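Local coordinates for protein processed glycerol phosphate lipoteichoic acid synthase 2 (PDB 2W8D) that belongs to the sulfatase family of the alkaline phosphatase clan and holds a magnesium ion at a metal site, at residues Tyr71-Phe76 / Lys303-Ala308; Ala127-Asn132 / Thr191-Leu196; Phe216-Val221 / Glu264-Ala269; Pro354-Ile359 / Ser375-Ser380. One frame throughout, in Å; residues are numbered along the deposited sequence.

How the contacts relate
From the N terminus, the first pairing to open is contact 1, which closes between 71-76 and 303-308 and so encloses a loop of 226 residues. Contacts 2 and 3 are nested inside it, one after the other. Contact 2 pairs two strands at the far side of the chain's centre from contact 1, in the same mixed sheet; contact 3 joins the starts of helices 219-244 and 267-273. Contact 4, in series after contact 1, closes a loop of 15 residues and ties a strand of the five-stranded antiparallel sheet to the lead-in of helix 380-397. None cross. Contacts 1 and 4 touch, with Tyr-307 CD1 3.8 Å from Pro-354 CG, so loops flanking the two sheets pack together.

Contact 1: residues Tyr71-Phe76 / Lys303-Ala308; sequences YFDNFF and KVHKYA
Asn-74 meets the 303-308 segment through both its backbone and its side chain. A chi1 of -66° sets its CG beside its own backbone N, which places the amide against His-305 O and Tyr-307. ND2 donates to His-305 O at 2.9 Å, nearly straight and within the amide plane, while OD1 is taken by Arg-289, so both ends of the amide are held. Amide and Tyr-307 ring planes are 21° apart, and Asn-74 CB sits 3.9 Å from the centroid of the Tyr-307 ring, a CH-pi contact over its face. Ala-308 is gripped from two residues. Its N donates to Asn-74 O at 3.1 Å and its O accepts from Phe-76 N at 2.9 Å, the bonding expected of a parallel bridge opposite Phe-75; Ala-308 CB lies 4.0 Å from Phe-75 CD1. At the other end Val-304 and Phe-72 lie side by side, pointing the same way, Val-304 CG2 3.5 Å from Phe-72 CD1 and CG1 equally near CE1; the backbone bond there is weak. Between, a water bridges Asn-74 N to the carbonyls of Val-304 and Lys-306. Beside this break in the pairing His-305 ND1 donates in its ring plane to Asp-73 OD1 at 2.9 Å, on the syn side but 29° out of the carboxylate plane. One sound parallel bridge beyond a water-bridged break belongs to the mixed central sheet, consistent with the alpha/beta fold of the alkaline phosphatase clan.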
loop_
_atom_site.group_PDB
_atom_site.type_symbol
_atom_site.label_atom_id
_atom_site.label_comp_id
_atom_site.label_asym_id
_atom_site.label_seq_id
_atom_site.Cartn_x
_atom_site.Cartn_y
_atom_site.Cartn_z
ATOM N N TYR A 71 -14.030 -0.512 -0.203
ATOM C CA TYR A 71 -13.229 -0.942 0.928
ATOM C C TYR A 71 -12.975 -2.448 0.781
ATOM O O TYR A 71 -13.893 -3.191 0.439
ATOM C CB TYR A 71 -13.943 -0.632 2.250
ATOM C CG TYR A 71 -13.220 -1.214 3.454
ATOM C CD1 TYR A 71 -11.919 -0.801 3.757
ATOM C CD2 TYR A 71 -13.817 -2.185 4.262
ATOM C CE1 TYR A 71 -11.242 -1.322 4.838
ATOM C CE2 TYR A 71 -13.131 -2.744 5.361
ATOM C CZ TYR A 71 -11.844 -2.300 5.629
ATOM O OH TYR A 71 -11.122 -2.810 6.683
ATOM N N PHE A 72 -11.726 -2.861 1.007
ATOM C CA PHE A 72 -11.282 -4.239 0.871
ATOM C C PHE A 72 -10.819 -4.736 2.243
ATOM O O PHE A 72 -9.794 -4.264 2.763
ATOM C CB PHE A 72 -10.119 -4.343 -0.141
ATOM C CG PHE A 72 -10.399 -3.678 -1.482
ATOM C CD1 PHE A 72 -10.799 -4.430 -2.583
ATOM C CD2 PHE A 72 -10.253 -2.310 -1.640
ATOM C CE1 PHE A 72 -11.055 -3.823 -3.811
ATOM C CE2 PHE A 72 -10.507 -1.700 -2.869
ATOM C CZ PHE A 72 -10.909 -2.463 -3.952
ATOM N N ASP A 73 -11.567 -5.694 2.813
ATOM C CA ASP A 73 -11.330 -6.212 4.162
ATOM C C ASP A 73 -10.499 -7.524 4.223
ATOM O O ASP A 73 -10.184 -8.048 5.313
ATOM C CB ASP A 73 -12.672 -6.354 4.902
ATOM C CG ASP A 73 -13.587 -7.381 4.259
ATOM O OD1 ASP A 73 -13.618 -7.532 3.028
ATOM O OD2 ASP A 73 -14.302 -8.059 4.986
ATOM N N ASN A 74 -10.158 -8.049 3.055
ATOM C CA ASN A 74 -9.221 -9.151 2.954
ATOM C C ASN A 74 -7.996 -8.799 2.080
ATOM O O ASN A 74 -7.607 -9.534 1.184
ATOM C CB ASN A 74 -9.935 -10.383 2.442
ATOM C CG ASN A 74 -10.952 -10.897 3.404
ATOM O OD1 ASN A 74 -10.693 -11.014 4.607
ATOM N ND2 ASN A 74 -12.111 -11.238 2.890
ATOM N N PHE A 75 -7.398 -7.656 2.374
ATOM C CA PHE A 75 -6.260 -7.153 1.633
ATOM C C PHE A 75 -5.038 -7.231 2.555
ATOM O O PHE A 75 -5.110 -6.848 3.700
ATOM C CB PHE A 75 -6.547 -5.716 1.165
ATOM C CG PHE A 75 -5.370 -5.029 0.563
ATOM C CD1 PHE A 75 -5.033 -5.227 -0.772
ATOM C CD2 PHE A 75 -4.599 -4.178 1.325
ATOM C CE1 PHE A 75 -3.935 -4.591 -1.336
ATOM C CE2 PHE A 75 -3.483 -3.532 0.780
ATOM C CZ PHE A 75 -3.151 -3.734 -0.533
ATOM N N PHE A 76 -3.941 -7.770 2.060
ATOM C CA PHE A 76 -2.797 -8.084 2.874
ATOM C C PHE A 76 -1.554 -7.294 2.441
ATOM O O PHE A 76 -1.264 -7.179 1.243
ATOM C CB PHE A 76 -2.518 -9.606 2.796
ATOM C CG PHE A 76 -3.623 -10.455 3.398
ATOM C CD1 PHE A 76 -3.491 -10.989 4.689
ATOM C CD2 PHE A 76 -4.801 -10.720 2.678
ATOM C CE1 PHE A 76 -4.526 -11.761 5.264
ATOM C CE2 PHE A 76 -5.832 -11.493 3.243
ATOM C CZ PHE A 76 -5.689 -12.008 4.535
ATOM N N LYS A 303 -17.952 -2.630 -1.196
ATOM C CA LYS A 303 -17.189 -3.304 -0.139
ATOM C C LYS A 303 -16.792 -4.661 -0.653
ATOM O O LYS A 303 -17.576 -5.596 -0.579
ATOM C CB LYS A 303 -18.052 -3.450 1.128
ATOM C CG LYS A 303 -18.938 -2.206 1.396
ATOM C CD LYS A 303 -18.078 -0.948 1.651
ATOM C CE LYS A 303 -18.700 0.265 1.096
ATOM N NZ LYS A 303 -18.046 1.486 1.619
ATOM N N VAL A 304 -15.592 -4.787 -1.206
ATOM C CA VAL A 304 -15.211 -6.075 -1.836
ATOM C C VAL A 304 -14.445 -7.039 -0.913
ATOM O O VAL A 304 -13.562 -6.610 -0.182
ATOM C CB VAL A 304 -14.629 -5.919 -3.306
ATOM C CG1 VAL A 304 -14.539 -4.469 -3.740
ATOM C CG2 VAL A 304 -13.368 -6.673 -3.517
ATOM N N HIS A 305 -14.824 -8.324 -0.931
ATOM C CA HIS A 305 -14.273 -9.336 0.002
ATOM C C HIS A 305 -13.237 -10.266 -0.619
ATOM O O HIS A 305 -12.738 -11.192 0.035
ATOM C CB HIS A 305 -15.392 -10.161 0.663
ATOM C CG HIS A 305 -16.485 -9.315 1.215
ATOM N ND1 HIS A 305 -16.257 -8.344 2.168
ATOM C CD2 HIS A 305 -17.801 -9.243 0.909
ATOM C CE1 HIS A 305 -17.391 -7.715 2.430
ATOM N NE2 HIS A 305 -18.343 -8.248 1.687
ATOM N N LYS A 306 -12.940 -10.036 -1.882
ATOM C CA LYS A 306 -11.897 -10.786 -2.548
ATOM C C LYS A 306 -10.549 -10.631 -1.826
ATOM O O LYS A 306 -10.152 -9.537 -1.465
ATOM C CB LYS A 306 -11.746 -10.297 -3.984
ATOM C CG LYS A 306 -12.943 -10.609 -4.869
ATOM C CD LYS A 306 -12.563 -10.311 -6.290
ATOM C CE LYS A 306 -13.759 -10.319 -7.233
ATOM N NZ LYS A 306 -13.281 -9.738 -8.531
ATOM N N TYR A 307 -9.868 -11.748 -1.618
ATOM C CA TYR A 307 -8.480 -11.771 -1.121
ATOM C C TYR A 307 -7.595 -11.065 -2.144
ATOM O O TYR A 307 -7.808 -11.226 -3.340
ATOM C CB TYR A 307 -8.062 -13.222 -0.843
ATOM C CG TYR A 307 -8.638 -13.714 0.467
ATOM C CD1 TYR A 307 -10.016 -13.786 0.682
ATOM C CD2 TYR A 307 -7.798 -14.045 1.514
ATOM C CE1 TYR A 307 -10.542 -14.211 1.938
ATOM C CE2 TYR A 307 -8.289 -14.471 2.743
ATOM C CZ TYR A 307 -9.634 -14.544 2.954
ATOM O OH TYR A 307 -10.017 -14.959 4.189
ATOM N N ALA A 308 -6.658 -10.242 -1.660
ATOM C CA ALA A 308 -5.796 -9.419 -2.499
ATOM C C ALA A 308 -4.561 -8.986 -1.727
ATOM O O ALA A 308 -4.609 -8.903 -0.520
ATOM C CB ALA A 308 -6.570 -8.162 -2.995
HETATM O O HOH W 1 -10.801 -7.626 0.165
#

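Contact 2: residues Ala127-Asn132 / Thr191-Leu196; sequences ATFHGN and TKFITL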
loop_
_atom_site.group_PDB
_atom_site.type_symbol
_atom_site.label_atom_id
_atom_site.label_comp_id
_atom_site.label_asym_id
_atom_site.label_seq_id
_atom_site.Cartn_x
_atom_site.Cartn_y
_atom_site.Cartn_z
ATOM N N ALA A 127 4.310 13.542 -7.978
ATOM C CA ALA A 127 5.017 14.089 -6.805
ATOM C C ALA A 127 4.797 13.238 -5.546
ATOM O O ALA A 127 3.698 12.735 -5.328
ATOM C CB ALA A 127 4.571 15.535 -6.537
ATOM N N THR A 128 5.831 13.101 -4.705
ATOM C CA THR A 128 5.656 12.510 -3.384
ATOM C C THR A 128 5.686 13.602 -2.332
ATOM O O THR A 128 6.446 14.558 -2.479
ATOM C CB THR A 128 6.779 11.520 -3.088
ATOM O OG1 THR A 128 6.728 10.461 -4.054
ATOM C CG2 THR A 128 6.658 10.966 -1.667
ATOM N N PHE A 129 4.866 13.455 -1.279
ATOM C CA PHE A 129 4.903 14.339 -0.118
ATOM C C PHE A 129 5.312 13.540 1.093
ATOM O O PHE A 129 4.814 12.444 1.313
ATOM C CB PHE A 129 3.531 14.962 0.122
ATOM C CG PHE A 129 3.056 15.807 -1.018
ATOM C CD1 PHE A 129 3.185 17.196 -0.973
ATOM C CD2 PHE A 129 2.528 15.217 -2.165
ATOM C CE1 PHE A 129 2.774 17.971 -2.036
ATOM C CE2 PHE A 129 2.108 16.001 -3.243
ATOM C CZ PHE A 129 2.235 17.373 -3.177
ATOM N N HIS A 130 6.200 14.072 1.906
ATOM C CA HIS A 130 6.642 13.347 3.081
ATOM C C HIS A 130 7.393 14.294 3.991
ATOM O O HIS A 130 8.214 15.088 3.534
ATOM C CB HIS A 130 7.545 12.216 2.644
ATOM C CG HIS A 130 7.983 11.324 3.753
ATOM N ND1 HIS A 130 7.093 10.641 4.555
ATOM C CD2 HIS A 130 9.217 10.995 4.188
ATOM C CE1 HIS A 130 7.765 9.933 5.442
ATOM N NE2 HIS A 130 9.054 10.126 5.235
ATOM N N GLY A 131 7.090 14.228 5.284
ATOM C CA GLY A 131 7.632 15.188 6.243
ATOM C C GLY A 131 8.949 14.764 6.856
ATOM O O GLY A 131 9.128 14.911 8.050
ATOM N N ASN A 132 9.863 14.233 6.049
ATOM C CA ASN A 132 11.162 13.766 6.533
ATOM C C ASN A 132 12.165 13.937 5.399
ATOM O O ASN A 132 11.758 14.154 4.267
ATOM C CB ASN A 132 11.089 12.297 6.994
ATOM C CG ASN A 132 12.367 11.827 7.750
ATOM O OD1 ASN A 132 13.236 12.620 8.088
ATOM N ND2 ASN A 132 12.462 10.533 8.008
ATOM N N THR A 191 0.079 11.453 -7.131
ATOM C CA THR A 191 0.750 11.921 -5.913
ATOM C C THR A 191 0.703 10.909 -4.793
ATOM O O THR A 191 -0.244 10.117 -4.715
ATOM C CB THR A 191 0.127 13.219 -5.362
ATOM O OG1 THR A 191 -1.291 13.061 -5.244
ATOM C CG2 THR A 191 0.411 14.348 -6.286
ATOM N N LYS A 192 1.737 10.938 -3.943
ATOM C CA LYS A 192 1.870 10.021 -2.822
ATOM C C LYS A 192 2.072 10.798 -1.543
ATOM O O LYS A 192 3.007 11.606 -1.458
ATOM C CB LYS A 192 3.073 9.079 -3.002
ATOM C CG LYS A 192 2.956 8.039 -4.131
ATOM C CD LYS A 192 4.327 7.842 -4.862
ATOM C CE LYS A 192 5.437 7.511 -3.895
ATOM N NZ LYS A 192 5.052 6.314 -3.060
ATOM N N PHE A 193 1.212 10.537 -0.552
ATOM C CA PHE A 193 1.379 11.100 0.777
ATOM C C PHE A 193 1.813 10.036 1.789
ATOM O O PHE A 193 1.065 9.087 2.085
ATOM C CB PHE A 193 0.072 11.758 1.220
ATOM C CG PHE A 193 -0.241 13.039 0.489
ATOM C CD1 PHE A 193 -0.005 14.257 1.085
ATOM C CD2 PHE A 193 -0.766 13.016 -0.800
ATOM C CE1 PHE A 193 -0.288 15.447 0.401
ATOM C CE2 PHE A 193 -1.061 14.164 -1.465
ATOM C CZ PHE A 193 -0.829 15.403 -0.874
ATOM N N ILE A 194 3.036 10.161 2.295
ATOM C CA ILE A 194 3.555 9.160 3.230
ATOM C C ILE A 194 3.473 9.698 4.657
ATOM O O ILE A 194 4.253 10.580 5.039
ATOM C CB ILE A 194 5.016 8.726 2.903
ATOM C CG1 ILE A 194 5.239 8.548 1.384
ATOM C CG2 ILE A 194 5.429 7.454 3.777
ATOM C CD1 ILE A 194 4.439 7.426 0.716
ATOM N N THR A 195 2.510 9.188 5.426
ATOM C CA THR A 195 2.291 9.639 6.800
ATOM C C THR A 195 3.411 9.095 7.671
ATOM O O THR A 195 4.065 8.153 7.281
ATOM C CB THR A 195 0.890 9.217 7.358
ATOM O OG1 THR A 195 0.775 7.773 7.476
ATOM C CG2 THR A 195 -0.201 9.762 6.457
ATOM N N LEU A 196 3.575 9.671 8.861
ATOM C CA LEU A 196 4.668 9.400 9.802
ATOM C C LEU A 196 4.265 9.109 11.245
ATOM O O LEU A 196 5.021 8.433 11.966
ATOM C CB LEU A 196 5.564 10.639 9.889
ATOM C CG LEU A 196 6.684 10.649 8.861
ATOM C CD1 LEU A 196 7.492 11.923 8.936
ATOM C CD2 LEU A 196 7.558 9.372 8.997
HETATM O O HOH W 2 4.792 12.823 6.371
#
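Phe-129 and Phe-193 form the tight part of this contact: their rings make an offset stack, planes 4° apart and centroids 4.4 Å apart, both side chains leaving the same face of the sheet. Beneath them, Phe-129 N donates to Lys-192 O over only 2.6 Å, and Ile-194 N returns a bond to Phe-129 O. On the other face Thr-128 OG1 lies 3.2 Å from Lys-192 CE and is buried without a polar partner, whereas Lys-192 NZ runs on to Glu-88 and Glu-92. Past His-130 the chains diverge, the CA atoms of Gly-131 and Leu-196 being 7.4 Å apart. Here side chain and water replace direct backbone pairing: with CG anti to the backbone N (chi1 -175°), His-130 brings ND1 to Ile-194 O at 2.9 Å, and a water links that oxygen to Gly-131 N. Thr-195 OG1 hydrogen-bonds Ser-38 O and the backbone N of Glu-40, a magnesium ligand. Parallel strands opening into loops beside a metal site are characteristic of alpha/beta folds such as this sulfatase-family domain.

Contact 3: residues Phe216-Val221 / Glu264-Ala269; sequences FGDSVV and ENHNKA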
loop_
_atom_site.group_PDB
_atom_site.type_symbol
_atom_site.label_atom_id
_atom_site.label_comp_id
_atom_site.label_asym_id
_atom_site.label_seq_id
_atom_site.Cartn_x
_atom_site.Cartn_y
_atom_site.Cartn_z
ATOM N N PHE A 216 -4.441 -3.026 28.079
ATOM C CA PHE A 216 -4.096 -4.415 27.742
ATOM C C PHE A 216 -2.775 -4.957 28.332
ATOM O O PHE A 216 -2.328 -6.045 27.970
ATOM C CB PHE A 216 -4.143 -4.613 26.218
ATOM C CG PHE A 216 -5.404 -4.113 25.602
ATOM C CD1 PHE A 216 -6.592 -4.834 25.736
ATOM C CD2 PHE A 216 -5.427 -2.894 24.930
ATOM C CE1 PHE A 216 -7.784 -4.357 25.192
ATOM C CE2 PHE A 216 -6.606 -2.414 24.374
ATOM C CZ PHE A 216 -7.788 -3.144 24.511
ATOM N N GLY A 217 -2.152 -4.203 29.232
ATOM C CA GLY A 217 -0.939 -4.650 29.916
ATOM C C GLY A 217 0.343 -4.492 29.124
ATOM O O GLY A 217 1.322 -5.208 29.366
ATOM N N ASP A 218 0.353 -3.546 28.184
ATOM C CA ASP A 218 1.483 -3.377 27.295
ATOM C C ASP A 218 1.328 -2.022 26.619
ATOM O O ASP A 218 0.362 -1.778 25.898
ATOM C CB ASP A 218 1.507 -4.524 26.286
ATOM C CG ASP A 218 2.577 -4.372 25.213
ATOM O OD1 ASP A 218 2.905 -3.233 24.793
ATOM O OD2 ASP A 218 3.062 -5.434 24.755
ATOM N N SER A 219 2.294 -1.149 26.876
ATOM C CA SER A 219 2.176 0.246 26.560
ATOM C C SER A 219 2.375 0.506 25.087
ATOM O O SER A 219 1.861 1.490 24.564
ATOM C CB SER A 219 3.157 1.057 27.405
ATOM O OG SER A 219 4.483 0.913 26.946
ATOM N N VAL A 220 3.112 -0.359 24.394
ATOM C CA VAL A 220 3.167 -0.256 22.937
ATOM C C VAL A 220 1.763 -0.415 22.305
ATOM O O VAL A 220 1.332 0.409 21.479
ATOM C CB VAL A 220 4.196 -1.253 22.337
ATOM C CG1 VAL A 220 4.065 -1.361 20.818
ATOM C CG2 VAL A 220 5.615 -0.798 22.691
ATOM N N VAL A 221 1.070 -1.469 22.715
ATOM C CA VAL A 221 -0.282 -1.781 22.259
ATOM C C VAL A 221 -1.299 -0.769 22.796
ATOM O O VAL A 221 -2.173 -0.361 22.065
ATOM C CB VAL A 221 -0.717 -3.198 22.711
ATOM C CG1 VAL A 221 -2.250 -3.394 22.547
ATOM C CG2 VAL A 221 0.106 -4.285 21.991
ATOM N N GLU A 264 4.712 -9.929 16.824
ATOM C CA GLU A 264 4.519 -11.068 17.742
ATOM C C GLU A 264 5.153 -10.920 19.129
ATOM O O GLU A 264 4.805 -11.660 20.031
ATOM C CB GLU A 264 4.927 -12.369 17.049
ATOM C CG GLU A 264 4.001 -12.724 15.844
ATOM C CD GLU A 264 4.022 -14.223 15.498
ATOM O OE1 GLU A 264 4.596 -14.583 14.430
ATOM O OE2 GLU A 264 3.462 -15.045 16.295
ATOM N N ASN A 265 6.025 -9.923 19.320
ATOM C CA ASN A 265 6.543 -9.571 20.658
ATOM C C ASN A 265 5.444 -9.098 21.632
ATOM O O ASN A 265 5.652 -9.083 22.869
ATOM C CB ASN A 265 7.633 -8.477 20.586
ATOM C CG ASN A 265 8.861 -8.880 19.752
ATOM O OD1 ASN A 265 9.461 -8.032 19.096
ATOM N ND2 ASN A 265 9.240 -10.146 19.790
ATOM N N HIS A 266 4.293 -8.731 21.078
ATOM C CA HIS A 266 3.152 -8.219 21.853
ATOM C C HIS A 266 1.945 -9.150 21.808
ATOM O O HIS A 266 0.812 -8.716 21.992
ATOM C CB HIS A 266 2.751 -6.834 21.313
ATOM C CG HIS A 266 3.922 -5.929 21.132
ATOM N ND1 HIS A 266 4.563 -5.324 22.196
ATOM C CD2 HIS A 266 4.646 -5.625 20.034
ATOM C CE1 HIS A 266 5.591 -4.627 21.741
ATOM N NE2 HIS A 266 5.667 -4.803 20.436
ATOM N N ASN A 267 2.183 -10.428 21.558
ATOM C CA ASN A 267 1.110 -11.413 21.492
ATOM C C ASN A 267 0.291 -11.490 22.763
ATOM O O ASN A 267 -0.909 -11.704 22.694
ATOM C CB ASN A 267 1.671 -12.812 21.185
ATOM C CG ASN A 267 1.799 -13.093 19.683
ATOM O OD1 ASN A 267 1.394 -12.300 18.845
ATOM N ND2 ASN A 267 2.374 -14.233 19.352
ATOM N N LYS A 268 0.923 -11.353 23.922
ATOM C CA LYS A 268 0.183 -11.438 25.174
ATOM C C LYS A 268 -0.899 -10.364 25.219
ATOM O O LYS A 268 -2.018 -10.661 25.547
ATOM C CB LYS A 268 1.088 -11.323 26.395
ATOM C CG LYS A 268 0.350 -11.644 27.701
ATOM C CD LYS A 268 1.108 -11.186 28.941
ATOM C CE LYS A 268 1.161 -12.346 29.905
ATOM N NZ LYS A 268 1.116 -11.947 31.351
ATOM N N ALA A 269 -0.574 -9.131 24.832
ATOM C CA ALA A 269 -1.560 -8.051 24.889
ATOM C C ALA A 269 -2.567 -8.137 23.728
ATOM O O ALA A 269 -3.761 -7.835 23.904
ATOM C CB ALA A 269 -0.872 -6.676 24.924
HETATM O O HOH W 3 2.349 -7.932 25.373
#
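Asp-218 OD2 is gripped twice: His-266 ND1 donates to it at 3.0 Å, and a water gives it a second hydrogen bond at 2.7 Å. Both residues hold N-cap positions, Asp-218 for helix 219-244 and His-266 for helix 267-273, so this His-carboxylate bond joins two helix starts. The same water accepts from Ala-269 N in the first turn of the second helix. The carboxylate uses its syn lone pair toward the imidazole, whose plane is turned 61° from its own. Its other oxygen, OD1, caps the first helix by accepting from Val-221 N at 3.3 Å, from above the carboxylate plane. A chi1 of 174° swings the Asp-218 carboxylate away from its own amide, letting the acid serve its own helix and the neighbouring one together, and the helix start probably favours its negative charge. The imidazole is sandwiched: Val-220 CG1 lies 4.0 Å from the ring centroid of His-266 over one face, and Asn-265 CB lies over the opposite one. Phe-200 also touches both Val-220 and His-266. Packing converges on the methyl of Ala-269, with Val-221 CG2 3.9 Å away from Ala-269 CB, Asp-218 CB 3.5 Å away and a polar neighbour, Phe-216 O, in van der Waals contact at 3.4 Å.

Contact 4: residues Pro354-Ile359 / Ser375-Ser380; sequences PKYTKI and SEVDKS
A strand of the five-stranded antiparallel sheet, 356-359, meets the loop leading into helix 380-397 where Tyr-356 reaches across to Val-377 and Asp-378. The backbones stay well apart, the closest CA pair being Tyr-356 and Val-377 at 8.7 Å, so one long side chain carries most of the contact. Its hydroxyl is the polar focus: Asp-378 N donates to Tyr-356 OH at 3.0 Å with an angle of 161° at the hydrogen, and Lys-355 NZ donates to the same oxygen at 3.1 Å. Two donors thus fix the end of the ring. Its faces are covered from opposite sides. Lys-355 CD lies 3.4 Å above the plane of the Tyr-356 ring near the rim, its extended chain running alongside, while Val-377 brings CG1 over the other face and places CG2 3.9 Å from Tyr-356 CE1. Tyr-363 of the adjoining strand packs edge-to-face with the same ring. Beyond it, a chi1 of -168° carries the Asp-378 carboxylate round toward the helix, where OD1 accepts from Ser-380 N at 2.8 Å, a capping bond; Ser-380 OG adds a weak one. Lys-355 NZ remains 5.3 Å from Asp-378 OD2, near enough that the opposite charges may attract at a distance. A tyrosine hydroxyl thus pins the backbone of a helix lead-in against an antiparallel sheet, with Asp-378 making a capping bond to Ser-380 N where the helix begins.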
loop_
_atom_site.group_PDB
_atom_site.type_symbol
_atom_site.label_atom_id
_atom_site.label_comp_id
_atom_site.label_asym_id
_atom_site.label_seq_id
_atom_site.Cartn_x
_atom_site.Cartn_y
_atom_site.Cartn_z
ATOM N N PRO A 354 -8.608 -17.898 0.190
ATOM C CA PRO A 354 -9.874 -18.207 0.854
ATOM C C PRO A 354 -9.882 -19.624 1.409
ATOM O O PRO A 354 -10.499 -19.870 2.430
ATOM C CB PRO A 354 -10.915 -18.049 -0.268
ATOM C CG PRO A 354 -10.290 -17.071 -1.219
ATOM C CD PRO A 354 -8.811 -17.319 -1.152
ATOM N N LYS A 355 -9.202 -20.535 0.732
ATOM C CA LYS A 355 -9.067 -21.912 1.199
ATOM C C LYS A 355 -8.044 -22.143 2.336
ATOM O O LYS A 355 -8.368 -22.751 3.361
ATOM C CB LYS A 355 -8.712 -22.837 0.022
ATOM C CG LYS A 355 -9.461 -24.163 0.095
ATOM C CD LYS A 355 -8.771 -25.226 -0.741
ATOM C CE LYS A 355 -9.615 -26.465 -0.907
ATOM N NZ LYS A 355 -8.891 -27.404 -1.804
ATOM N N TYR A 356 -6.817 -21.670 2.139
ATOM C CA TYR A 356 -5.700 -22.069 3.000
ATOM C C TYR A 356 -4.922 -20.904 3.541
ATOM O O TYR A 356 -4.724 -19.897 2.842
ATOM C CB TYR A 356 -4.670 -22.882 2.200
ATOM C CG TYR A 356 -5.145 -24.166 1.625
ATOM C CD1 TYR A 356 -5.766 -25.127 2.414
ATOM C CD2 TYR A 356 -4.920 -24.456 0.289
ATOM C CE1 TYR A 356 -6.163 -26.349 1.868
ATOM C CE2 TYR A 356 -5.314 -25.643 -0.257
ATOM C CZ TYR A 356 -5.928 -26.588 0.528
ATOM O OH TYR A 356 -6.318 -27.769 -0.061
ATOM N N THR A 357 -4.487 -21.029 4.791
ATOM C CA THR A 357 -3.382 -20.223 5.272
ATOM C C THR A 357 -2.166 -21.096 5.610
ATOM O O THR A 357 -2.258 -22.062 6.393
ATOM C CB THR A 357 -3.768 -19.074 6.281
ATOM O OG1 THR A 357 -2.963 -19.107 7.474
ATOM C CG2 THR A 357 -5.242 -19.012 6.608
ATOM N N LYS A 358 -1.063 -20.821 4.932
ATOM C CA LYS A 358 0.150 -21.599 5.096
ATOM C C LYS A 358 1.196 -20.785 5.814
ATOM O O LYS A 358 1.606 -19.753 5.301
ATOM C CB LYS A 358 0.725 -21.992 3.743
ATOM C CG LYS A 358 1.692 -23.178 3.852
ATOM C CD LYS A 358 2.758 -23.124 2.807
ATOM C CE LYS A 358 3.568 -24.396 2.806
ATOM N NZ LYS A 358 4.505 -24.387 1.655
ATOM N N ILE A 359 1.658 -21.267 6.964
ATOM C CA ILE A 359 2.653 -20.555 7.779
ATOM C C ILE A 359 3.744 -21.532 8.243
ATOM O O ILE A 359 3.443 -22.561 8.865
ATOM C CB ILE A 359 1.987 -19.865 9.007
ATOM C CG1 ILE A 359 0.833 -18.962 8.576
ATOM C CG2 ILE A 359 3.008 -19.042 9.819
ATOM C CD1 ILE A 359 1.269 -17.619 7.776
ATOM N N SER A 375 -1.361 -34.316 3.990
ATOM C CA SER A 375 -1.935 -35.324 3.102
ATOM C C SER A 375 -3.159 -34.857 2.318
ATOM O O SER A 375 -3.387 -35.302 1.190
ATOM C CB SER A 375 -2.326 -36.582 3.895
ATOM O OG SER A 375 -1.314 -36.929 4.823
ATOM N N GLU A 376 -3.959 -33.987 2.928
ATOM C CA GLU A 376 -5.254 -33.614 2.362
ATOM C C GLU A 376 -5.248 -32.251 1.685
ATOM O O GLU A 376 -6.290 -31.756 1.251
ATOM C CB GLU A 376 -6.337 -33.683 3.439
ATOM C CG GLU A 376 -6.244 -32.603 4.549
ATOM C CD GLU A 376 -6.800 -33.117 5.877
ATOM O OE1 GLU A 376 -7.051 -32.301 6.801
ATOM O OE2 GLU A 376 -6.976 -34.365 5.977
ATOM N N VAL A 377 -4.064 -31.654 1.593
ATOM C CA VAL A 377 -3.915 -30.348 0.989
ATOM C C VAL A 377 -3.583 -30.451 -0.507
ATOM O O VAL A 377 -2.689 -31.192 -0.918
ATOM C CB VAL A 377 -2.864 -29.532 1.758
ATOM C CG1 VAL A 377 -2.250 -28.480 0.888
ATOM C CG2 VAL A 377 -3.495 -28.927 2.997
ATOM N N ASP A 378 -4.330 -29.706 -1.310
ATOM C CA ASP A 378 -4.030 -29.552 -2.714
ATOM C C ASP A 378 -2.831 -28.606 -2.856
ATOM O O ASP A 378 -2.915 -27.415 -2.510
ATOM C CB ASP A 378 -5.260 -28.994 -3.455
ATOM C CG ASP A 378 -5.116 -29.078 -4.969
ATOM O OD1 ASP A 378 -4.086 -28.626 -5.510
ATOM O OD2 ASP A 378 -6.025 -29.621 -5.632
ATOM N N LYS A 379 -1.731 -29.150 -3.366
ATOM C CA LYS A 379 -0.483 -28.435 -3.586
ATOM C C LYS A 379 -0.520 -27.377 -4.696
ATOM O O LYS A 379 0.427 -26.613 -4.858
ATOM C CB LYS A 379 0.617 -29.450 -3.942
ATOM C CG LYS A 379 1.142 -30.291 -2.778
ATOM C CD LYS A 379 2.017 -29.458 -1.812
ATOM C CE LYS A 379 1.345 -29.234 -0.467
ATOM N NZ LYS A 379 1.245 -30.519 0.283
ATOM N N SER A 380 -1.584 -27.347 -5.483
ATOM C CA SER A 380 -1.672 -26.421 -6.613
ATOM C C SER A 380 -1.579 -24.946 -6.219
ATOM O O SER A 380 -1.078 -24.142 -6.995
ATOM C CB SER A 380 -2.977 -26.641 -7.381
ATOM O OG SER A 380 -4.033 -25.975 -6.686
#